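Local coordinates for sulfate permease family protein (Vibrio cholerae, PDB 4DGH), which is the STAS domain of a SulP-family membrane protein that probably transports anions such as sulfate, at residues Glu20-Ala25 and Glu47-Leu52. Numbering follows the deposited sequence.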
loop_
_atom_site.group_PDB
_atom_site.type_symbol
_atom_site.label_atom_id
_atom_site.label_comp_id
_atom_site.label_asym_id
_atom_site.label_seq_id
_atom_site.Cartn_x
_atom_site.Cartn_y
_atom_site.Cartn_z
ATOM N N GLU A 20 -14.923 23.519 0.432
ATOM C CA GLU A 20 -16.100 22.698 0.137
ATOM C C GLU A 20 -15.959 21.490 -0.771
ATOM O O GLU A 20 -16.905 20.710 -0.816
ATOM C CB GLU A 20 -17.326 23.518 -0.342
ATOM C CG GLU A 20 -17.677 24.563 0.663
ATOM C CD GLU A 20 -16.952 25.862 0.398
ATOM O OE1 GLU A 20 -15.822 25.946 -0.235
ATOM O OE2 GLU A 20 -17.615 26.846 0.734
ATOM N N LEU A 21 -14.809 21.310 -1.456
ATOM C CA LEU A 21 -14.728 20.230 -2.448
ATOM C C LEU A 21 -13.539 19.325 -2.096
ATOM O O LEU A 21 -12.420 19.827 -1.833
ATOM C CB LEU A 21 -14.492 20.890 -3.795
ATOM C CG LEU A 21 -14.257 19.929 -4.950
ATOM C CD1 LEU A 21 -15.532 19.123 -5.143
ATOM C CD2 LEU A 21 -13.999 20.768 -6.162
ATOM N N ALA A 22 -13.745 18.014 -2.148
ATOM C CA ALA A 22 -12.683 17.039 -1.957
ATOM C C ALA A 22 -12.659 16.143 -3.214
ATOM O O ALA A 22 -13.614 16.081 -4.008
ATOM C CB ALA A 22 -12.917 16.245 -0.680
ATOM N N VAL A 23 -11.541 15.467 -3.409
ATOM C CA VAL A 23 -11.373 14.671 -4.618
ATOM C C VAL A 23 -10.653 13.415 -4.112
ATOM O O VAL A 23 -9.636 13.514 -3.363
ATOM C CB VAL A 23 -10.494 15.398 -5.635
ATOM C CG1 VAL A 23 -10.200 14.425 -6.785
ATOM C CG2 VAL A 23 -11.190 16.645 -6.153
ATOM N N TYR A 24 -11.155 12.257 -4.504
ATOM C CA TYR A 24 -10.492 11.002 -4.128
ATOM C C TYR A 24 -10.450 10.079 -5.315
ATOM O O TYR A 24 -11.435 10.009 -6.065
ATOM C CB TYR A 24 -11.287 10.351 -2.958
ATOM C CG TYR A 24 -10.598 9.030 -2.494
ATOM C CD1 TYR A 24 -9.346 9.056 -1.798
ATOM C CD2 TYR A 24 -11.165 7.793 -2.746
ATOM C CE1 TYR A 24 -8.704 7.873 -1.404
ATOM C CE2 TYR A 24 -10.512 6.600 -2.289
ATOM C CZ TYR A 24 -9.289 6.660 -1.715
ATOM O OH TYR A 24 -8.651 5.457 -1.318
ATOM N N ALA A 25 -9.346 9.386 -5.541
ATOM C CA ALA A 25 -9.332 8.445 -6.609
ATOM C C ALA A 25 -9.176 7.018 -6.137
ATOM O O ALA A 25 -8.311 6.721 -5.308
ATOM C CB ALA A 25 -8.223 8.770 -7.615
ATOM N N GLU A 47 -14.830 18.222 10.216
ATOM C CA GLU A 47 -15.509 18.895 9.145
ATOM C C GLU A 47 -15.414 18.081 7.892
ATOM O O GLU A 47 -14.319 17.530 7.564
ATOM C CB GLU A 47 -14.831 20.167 8.819
ATOM C CG GLU A 47 -15.223 21.276 9.731
ATOM C CD GLU A 47 -14.434 22.474 9.348
ATOM O OE1 GLU A 47 -14.499 22.827 8.141
ATOM O OE2 GLU A 47 -13.726 22.996 10.239
ATOM N N THR A 48 -16.541 18.052 7.195
ATOM C CA THR A 48 -16.651 17.353 5.915
ATOM C C THR A 48 -16.859 18.296 4.735
ATOM O O THR A 48 -17.429 19.381 4.851
ATOM C CB THR A 48 -17.707 16.208 5.960
ATOM O OG1 THR A 48 -18.986 16.740 6.353
ATOM C CG2 THR A 48 -17.274 15.091 6.973
ATOM N N PRO A 49 -16.403 17.865 3.527
ATOM C CA PRO A 49 -16.625 18.708 2.368
ATOM C C PRO A 49 -18.142 18.686 2.014
ATOM O O PRO A 49 -18.824 17.775 2.428
ATOM C CB PRO A 49 -15.790 17.985 1.249
ATOM C CG PRO A 49 -15.713 16.543 1.681
ATOM C CD PRO A 49 -15.881 16.522 3.211
ATOM N N GLN A 50 -18.628 19.699 1.287
ATOM C CA GLN A 50 -19.958 19.687 0.643
ATOM C C GLN A 50 -20.069 18.615 -0.509
ATOM O O GLN A 50 -21.103 17.935 -0.659
ATOM C CB GLN A 50 -20.326 21.137 0.161
ATOM C CG GLN A 50 -21.640 21.277 -0.649
ATOM C CD GLN A 50 -21.883 22.639 -1.347
ATOM O OE1 GLN A 50 -21.269 23.659 -1.018
ATOM N NE2 GLN A 50 -22.747 22.639 -2.340
ATOM N N ILE A 51 -19.020 18.518 -1.327
ATOM C CA ILE A 51 -18.962 17.698 -2.531
ATOM C C ILE A 51 -17.686 16.866 -2.543
ATOM O O ILE A 51 -16.556 17.377 -2.244
ATOM C CB ILE A 51 -19.020 18.549 -3.830
ATOM C CG1 ILE A 51 -20.323 19.441 -3.808
ATOM C CG2 ILE A 51 -18.939 17.667 -5.097
ATOM C CD1 ILE A 51 -20.474 20.378 -5.010
ATOM N N LEU A 52 -17.825 15.603 -2.931
ATOM C CA LEU A 52 -16.652 14.730 -3.101
ATOM C C LEU A 52 -16.678 14.113 -4.507
ATOM O O LEU A 52 -17.641 13.380 -4.851
ATOM C CB LEU A 52 -16.666 13.636 -2.040
ATOM C CG LEU A 52 -15.612 12.545 -2.270
ATOM C CD1 LEU A 52 -14.179 13.067 -2.214
ATOM C CD2 LEU A 52 -15.811 11.348 -1.366
#
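Residues L21 and A22 run parallel to I51 and L52, and two nearly straight backbone hydrogen bonds fix the register. I51 N binds E20 O at 3.1 Å, with 161° at the hydrogen. A22 N binds I51 O at 2.9 Å, with 163°. I51 thus gives its N-H and its C=O to residues on either side of L21, the signature of a parallel bridge. The C-alpha hydrogens of L21 and L52 add contacts to the carbonyl oxygens of I51 and A22.

On one face of the sheet L21 meets I51. With CG anti to the backbone N (chi1 175°), L21 brings CD1 back over the neighbouring strand, 3.7 Å from I51 CG2 and also close to the I51 carbonyl oxygen. Helix 115-128 packs over L21 on this face through L119, A122 and I126. On the other face A22 offers only its methyl, which is met by two residues: CG of the P49 ring lies 3.7 Å from A22 CB, and L52 CD1, in the conformer described, one of two, lies at the same distance. In that conformer the same L52 methyl also reaches Y24 CB at 4.0 Å, while F38 and M42 of helix 32-44 also touch L52. Just before the paired residues, the side chains of E20 and Q50 cross at an angle, meeting at their CB atoms, 3.9 Å apart.

The second subunit approaches strand 21-25, where its D63 accepts a hydrogen bond from V23 N. Strand 21-25, helix 32-44 and strand 51-55 form a beta-alpha-beta unit, and this pairing joins its two strands, the first of them the outermost strand, within this chain, of the parallel sheet of the STAS fold.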